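Long-range contacts in cellobiose 2-epimerase (Caldibacillus thermoamylovorans, PDB 5ZHB), which catalyses the reversible C2 epimerization of the reducing-end sugar of cellobiose, interconverting it with glucosyl-mannose: residues T182-L187 with Y245-E250; K226-F231 with I274-N279. All coordinates share one frame; numbering follows the deposited sequence.

Along the chain the segments come in the order 182-187, 226-231, 245-250 and 274-279, so the two contacts alternate and cross rather than nest. Interaction 1 closes a span of 57 residues that includes helix 203-220, joining the starts of helices 183-199 and 245-262. Interaction 2 closes a span of 42 residues, setting the loop ahead of strand 231-232 against helix 267-283, which follows helix 245-262 in the chain. Their centres lie 9 Å apart, and they meet directly: D248 OD2 is 2.9 Å from L228 N and M183 N is 3.1 Å from V230 O, both probable hydrogen bonds. The loop 226-231 thus bridges both helices of interaction 1.

Interaction 1 of 2, residues T182-L187 with Y245-E250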
loop_
_atom_site.group_PDB
_atom_site.type_symbol
_atom_site.label_atom_id
_atom_site.label_comp_id
_atom_site.label_asym_id
_atom_site.label_seq_id
_atom_site.Cartn_x
_atom_site.Cartn_y
_atom_site.Cartn_z
ATOM N N THR A 182 -7.036 11.874 7.302
ATOM C CA THR A 182 -7.400 10.560 6.777
ATOM C C THR A 182 -6.578 9.457 7.444
ATOM O O THR A 182 -5.376 9.562 7.697
ATOM C CB THR A 182 -7.325 10.469 5.244
ATOM O OG1 THR A 182 -5.968 10.346 4.800
ATOM C CG2 THR A 182 -8.061 11.614 4.573
ATOM N N MET A 183 -7.284 8.339 7.665
ATOM C CA MET A 183 -6.711 7.075 8.080
ATOM C C MET A 183 -5.705 6.626 7.032
ATOM O O MET A 183 -4.593 6.198 7.373
ATOM C CB MET A 183 -7.853 6.059 8.286
ATOM C CG MET A 183 -7.434 4.630 8.565
ATOM S SD MET A 183 -7.056 3.685 7.067
ATOM C CE MET A 183 -8.690 3.516 6.371
ATOM N N ASN A 184 -6.079 6.775 5.764
ATOM C CA ASN A 184 -5.234 6.235 4.695
ATOM C C ASN A 184 -3.832 6.833 4.751
ATOM O O ASN A 184 -2.843 6.106 4.651
ATOM C CB ASN A 184 -5.881 6.409 3.329
ATOM C CG ASN A 184 -5.124 5.653 2.260
ATOM O OD1 ASN A 184 -5.086 4.421 2.284
ATOM N ND2 ASN A 184 -4.466 6.390 1.373
ATOM N N THR A 185 -3.730 8.177 4.858
ATOM C CA THR A 185 -2.419 8.827 4.882
ATOM C C THR A 185 -1.612 8.380 6.098
ATOM O O THR A 185 -0.446 8.050 5.973
ATOM C CB THR A 185 -2.573 10.351 4.847
ATOM O OG1 THR A 185 -3.155 10.680 3.591
ATOM C CG2 THR A 185 -1.237 11.064 4.961
ATOM N N HIS A 186 -2.264 8.305 7.276
ATOM C CA HIS A 186 -1.610 7.867 8.496
ATOM C C HIS A 186 -1.095 6.433 8.364
ATOM O O HIS A 186 0.000 6.114 8.838
ATOM C CB HIS A 186 -2.571 8.102 9.674
ATOM C CG HIS A 186 -2.650 9.565 10.004
ATOM N ND1 HIS A 186 -3.470 10.435 9.317
ATOM C CD2 HIS A 186 -1.973 10.317 10.923
ATOM C CE1 HIS A 186 -3.292 11.673 9.804
ATOM N NE2 HIS A 186 -2.388 11.631 10.783
ATOM N N LEU A 187 -1.864 5.569 7.684
ATOM C CA LEU A 187 -1.449 4.169 7.564
ATOM C C LEU A 187 -0.128 4.082 6.803
ATOM O O LEU A 187 0.808 3.371 7.219
ATOM C CB LEU A 187 -2.561 3.353 6.893
ATOM C CG LEU A 187 -2.275 1.862 6.645
ATOM C CD1 LEU A 187 -1.898 1.167 7.922
ATOM C CD2 LEU A 187 -3.440 1.160 5.998
ATOM N N TYR A 245 -12.964 -2.719 4.489
ATOM C CA TYR A 245 -12.580 -3.985 5.088
ATOM C C TYR A 245 -11.118 -4.236 4.786
ATOM O O TYR A 245 -10.358 -4.775 5.600
ATOM C CB TYR A 245 -13.446 -5.130 4.544
ATOM C CG TYR A 245 -14.943 -5.000 4.822
ATOM C CD1 TYR A 245 -15.468 -5.176 6.107
ATOM C CD2 TYR A 245 -15.841 -4.747 3.792
ATOM C CE1 TYR A 245 -16.837 -5.093 6.347
ATOM C CE2 TYR A 245 -17.204 -4.627 4.022
ATOM C CZ TYR A 245 -17.709 -4.814 5.306
ATOM O OH TYR A 245 -19.059 -4.691 5.487
ATOM N N GLY A 246 -10.725 -3.821 3.581
ATOM C CA GLY A 246 -9.358 -4.046 3.147
ATOM C C GLY A 246 -8.352 -3.227 3.930
ATOM O O GLY A 246 -7.286 -3.739 4.274
ATOM N N HIS A 247 -8.668 -1.945 4.203
ATOM C CA HIS A 247 -7.789 -1.135 5.023
ATOM C C HIS A 247 -7.616 -1.738 6.417
ATOM O O HIS A 247 -6.521 -1.765 6.966
ATOM C CB HIS A 247 -8.265 0.312 5.176
ATOM C CG HIS A 247 -8.014 1.171 3.991
ATOM N ND1 HIS A 247 -8.990 1.356 3.025
ATOM C CD2 HIS A 247 -6.971 1.942 3.657
ATOM C CE1 HIS A 247 -8.501 2.173 2.089
ATOM N NE2 HIS A 247 -7.287 2.544 2.459
ATOM N N ASP A 248 -8.703 -2.206 7.014
ATOM C CA ASP A 248 -8.607 -2.740 8.373
ATOM C C ASP A 248 -7.633 -3.906 8.465
ATOM O O ASP A 248 -6.786 -3.947 9.336
ATOM C CB ASP A 248 -9.996 -3.100 8.867
ATOM C CG ASP A 248 -10.863 -1.903 9.219
ATOM O OD1 ASP A 248 -10.703 -0.849 8.562
ATOM O OD2 ASP A 248 -11.681 -2.024 10.151
ATOM N N ILE A 249 -7.789 -4.904 7.581
ATOM C CA ILE A 249 -7.015 -6.117 7.701
ATOM C C ILE A 249 -5.566 -5.842 7.304
ATOM O O ILE A 249 -4.639 -6.408 7.886
ATOM C CB ILE A 249 -7.686 -7.280 6.941
ATOM C CG1 ILE A 249 -7.041 -8.605 7.296
ATOM C CG2 ILE A 249 -7.736 -7.057 5.422
ATOM C CD1 ILE A 249 -7.047 -8.908 8.786
ATOM N N GLU A 250 -5.364 -4.926 6.345
ATOM C CA GLU A 250 -4.032 -4.444 6.029
ATOM C C GLU A 250 -3.396 -3.785 7.255
ATOM O O GLU A 250 -2.273 -4.113 7.601
ATOM C CB GLU A 250 -4.152 -3.440 4.877
ATOM C CG GLU A 250 -2.803 -2.860 4.446
ATOM C CD GLU A 250 -2.921 -1.802 3.346
ATOM O OE1 GLU A 250 -3.989 -1.149 3.243
ATOM O OE2 GLU A 250 -1.944 -1.650 2.577
#
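H247 reaches across from helix 245-262 to M183 and N184 at the start of helix 183-199. The segment axes approach to 11.6 Å at 28°, near-parallel neighbours consistent with inner helices of the (alpha/alpha)6 barrel of this epimerase family. H247 CB already meets M183 CE at 3.4 Å. With CG set anti to the carbonyl carbon (chi1 -77°), the imidazole extends toward the other helix; H247 CG lies 3.4 Å from M183 CE, whose methyl rests over one ring face, while M183 SD stands obliquely 4.5 Å from the ring centroid. H247 CD2 turns toward N184 OD1 and, more loosely, L187 CD2, both at the ring edge. At the tip, H247 NE2 donates to N184 OD1 at 2.9 Å in a bent bond (N-H...O 139°). OD1 lies in the ring plane, yet the amide stands perpendicular to that plane and receives the donor from above its own carbonyl plane. The other nitrogen, ND1, hydrogen-bonds S244 OG, and W307 meets the ring edge-to-face. One turn further along both helices, L187 CD2 packs 3.6 Å from E250 OE1. Bonds at both nitrogens and a methyl over one face together restrict rotation of the imidazole.

Interaction 2 of 2, residues K226-F231 with I274-N279; sequences KFLQVF and IDIAYN
K226 and I276 bring the backbones closest, their CA atoms 5.8 Å apart, where the irregular loop 226-231 runs past helix 267-283. In the (alpha/alpha)6 barrel expected of this family, that helix pairs with helix 245-262 as a helical hairpin, and the loop leads from helix 203-220 to strand 231-232. K226 has a left-handed backbone conformation (phi 73°), beyond which the chain is extended through F227 and L228. The K226 carbonyl faces the helix: a water donates to K226 O at 2.8 Å and accepts from N279 ND2 at 2.9 Å, bridging the two segments, which have no direct hydrogen bond between them. The aliphatic part of K226 lies across D275, with K226 CD 3.8 Å from D275 CB, before the chain bends away and NZ bonds K223 O. K226 NZ stays 4.7 Å from D275 OD2, not in contact, though the opposite charges probably favour each other; D275 OD1 is held by Q271. L228 CD2 meets I276 CD1 at 4.1 Å, an apolar touch crossing at about a right angle. N279 carries its amide outward with CG anti to the backbone N (chi1 -169°), while its OD1 is bonded by K283 NZ. This leads ND2 over one face of the F227 ring, whose other neighbours include Y245 and D248 of helix 245-262. Replacing F227 with an alanine would probably leave the N279 amide without its aromatic seat and open a gap between the loop and the two helices. The amide stands nearly upright on the ring face, the planes 80° apart, with N279 ND2 3.3 Å above the plane of the F227 ring and over its centre.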
loop_
_atom_site.group_PDB
_atom_site.type_symbol
_atom_site.label_atom_id
_atom_site.label_comp_id
_atom_site.label_asym_id
_atom_site.label_seq_id
_atom_site.Cartn_x
_atom_site.Cartn_y
_atom_site.Cartn_z
ATOM N N LYS A 226 -14.903 -2.342 16.626
ATOM C CA LYS A 226 -13.612 -2.915 16.253
ATOM C C LYS A 226 -13.232 -2.565 14.809
ATOM O O LYS A 226 -12.205 -3.037 14.351
ATOM C CB LYS A 226 -13.538 -4.426 16.466
ATOM C CG LYS A 226 -13.950 -4.813 17.879
ATOM C CD LYS A 226 -12.842 -4.600 18.888
ATOM C CE LYS A 226 -13.131 -5.270 20.200
ATOM N NZ LYS A 226 -13.787 -4.333 21.105
ATOM N N PHE A 227 -13.984 -1.672 14.160
ATOM C CA PHE A 227 -13.593 -1.161 12.851
ATOM C C PHE A 227 -12.687 0.063 12.975
ATOM O O PHE A 227 -12.702 0.790 13.979
ATOM C CB PHE A 227 -14.792 -0.745 12.008
ATOM C CG PHE A 227 -15.600 -1.879 11.406
ATOM C CD1 PHE A 227 -15.149 -2.540 10.267
ATOM C CD2 PHE A 227 -16.831 -2.246 11.945
ATOM C CE1 PHE A 227 -15.899 -3.557 9.697
ATOM C CE2 PHE A 227 -17.579 -3.272 11.381
ATOM C CZ PHE A 227 -17.113 -3.917 10.246
ATOM N N LEU A 228 -11.920 0.310 11.894
ATOM C CA LEU A 228 -11.220 1.566 11.740
ATOM C C LEU A 228 -12.199 2.568 11.160
ATOM O O LEU A 228 -13.022 2.231 10.326
ATOM C CB LEU A 228 -10.010 1.406 10.829
ATOM C CG LEU A 228 -8.926 0.450 11.316
ATOM C CD1 LEU A 228 -7.749 0.632 10.405
ATOM C CD2 LEU A 228 -8.534 0.665 12.764
ATOM N N GLN A 229 -12.082 3.817 11.574
ATOM C CA GLN A 229 -12.791 4.895 10.902
ATOM C C GLN A 229 -11.851 5.468 9.833
ATOM O O GLN A 229 -10.644 5.293 9.917
ATOM C CB GLN A 229 -13.267 5.902 11.960
ATOM C CG GLN A 229 -14.118 5.253 13.058
ATOM C CD GLN A 229 -14.223 6.100 14.315
ATOM O OE1 GLN A 229 -15.262 6.714 14.566
ATOM N NE2 GLN A 229 -13.156 6.169 15.103
ATOM N N VAL A 230 -12.422 6.166 8.859
ATOM C CA VAL A 230 -11.739 6.430 7.599
ATOM C C VAL A 230 -11.419 7.915 7.424
ATOM O O VAL A 230 -10.303 8.238 7.051
ATOM C CB VAL A 230 -12.520 5.836 6.425
ATOM C CG1 VAL A 230 -11.796 6.044 5.089
ATOM C CG2 VAL A 230 -12.755 4.348 6.661
ATOM N N PHE A 231 -12.385 8.804 7.683
ATOM C CA PHE A 231 -12.261 10.231 7.403
ATOM C C PHE A 231 -12.674 11.022 8.641
ATOM O O PHE A 231 -13.671 10.675 9.290
ATOM C CB PHE A 231 -13.173 10.607 6.240
ATOM C CG PHE A 231 -12.818 9.977 4.907
ATOM C CD1 PHE A 231 -11.553 10.160 4.365
ATOM C CD2 PHE A 231 -13.751 9.225 4.196
ATOM C CE1 PHE A 231 -11.229 9.598 3.143
ATOM C CE2 PHE A 231 -13.417 8.660 2.966
ATOM C CZ PHE A 231 -12.148 8.848 2.453
ATOM N N ILE A 274 -5.268 -8.096 16.906
ATOM C CA ILE A 274 -5.945 -9.374 16.882
ATOM C C ILE A 274 -7.431 -9.143 16.671
ATOM O O ILE A 274 -8.035 -9.793 15.830
ATOM C CB ILE A 274 -5.609 -10.172 18.161
ATOM C CG1 ILE A 274 -4.144 -10.539 18.199
ATOM C CG2 ILE A 274 -6.483 -11.420 18.313
ATOM C CD1 ILE A 274 -3.622 -10.863 19.596
ATOM N N ASP A 275 -8.001 -8.154 17.386
ATOM C CA ASP A 275 -9.435 -7.897 17.347
ATOM C C ASP A 275 -9.899 -7.434 15.962
ATOM O O ASP A 275 -10.991 -7.790 15.501
ATOM C CB ASP A 275 -9.819 -6.930 18.461
ATOM C CG ASP A 275 -9.702 -7.500 19.879
ATOM O OD1 ASP A 275 -9.500 -8.728 20.012
ATOM O OD2 ASP A 275 -9.762 -6.709 20.828
ATOM N N ILE A 276 -9.079 -6.606 15.300
ATOM C CA ILE A 276 -9.382 -6.211 13.936
ATOM C C ILE A 276 -9.480 -7.466 13.059
ATOM O O ILE A 276 -10.428 -7.622 12.298
ATOM C CB ILE A 276 -8.344 -5.198 13.404
ATOM C CG1 ILE A 276 -8.417 -3.825 14.128
ATOM C CG2 ILE A 276 -8.465 -5.015 11.890
ATOM C CD1 ILE A 276 -7.142 -3.015 13.969
ATOM N N ALA A 277 -8.509 -8.371 13.157
ATOM C CA ALA A 277 -8.485 -9.540 12.288
ATOM C C ALA A 277 -9.717 -10.425 12.499
ATOM O O ALA A 277 -10.387 -10.830 11.542
ATOM C CB ALA A 277 -7.194 -10.278 12.466
ATOM N N TYR A 278 -10.107 -10.621 13.772
ATOM C CA TYR A 278 -11.336 -11.338 14.068
ATOM C C TYR A 278 -12.528 -10.609 13.474
ATOM O O TYR A 278 -13.460 -11.228 12.940
ATOM C CB TYR A 278 -11.546 -11.560 15.567
ATOM C CG TYR A 278 -10.814 -12.793 16.061
ATOM C CD1 TYR A 278 -11.256 -14.062 15.683
ATOM C CD2 TYR A 278 -9.710 -12.710 16.898
ATOM C CE1 TYR A 278 -10.613 -15.204 16.123
ATOM C CE2 TYR A 278 -9.071 -13.855 17.362
ATOM C CZ TYR A 278 -9.526 -15.101 16.966
ATOM O OH TYR A 278 -8.940 -16.273 17.344
ATOM N N ASN A 279 -12.523 -9.282 13.603
ATOM C CA ASN A 279 -13.658 -8.496 13.168
ATOM C C ASN A 279 -13.868 -8.673 11.660
ATOM O O ASN A 279 -15.006 -8.789 11.165
ATOM C CB ASN A 279 -13.464 -7.028 13.569
ATOM C CG ASN A 279 -14.720 -6.223 13.384
ATOM O OD1 ASN A 279 -15.778 -6.600 13.904
ATOM N ND2 ASN A 279 -14.667 -5.186 12.563
HETATM O O HOH W 1 -12.070 -4.177 11.842
#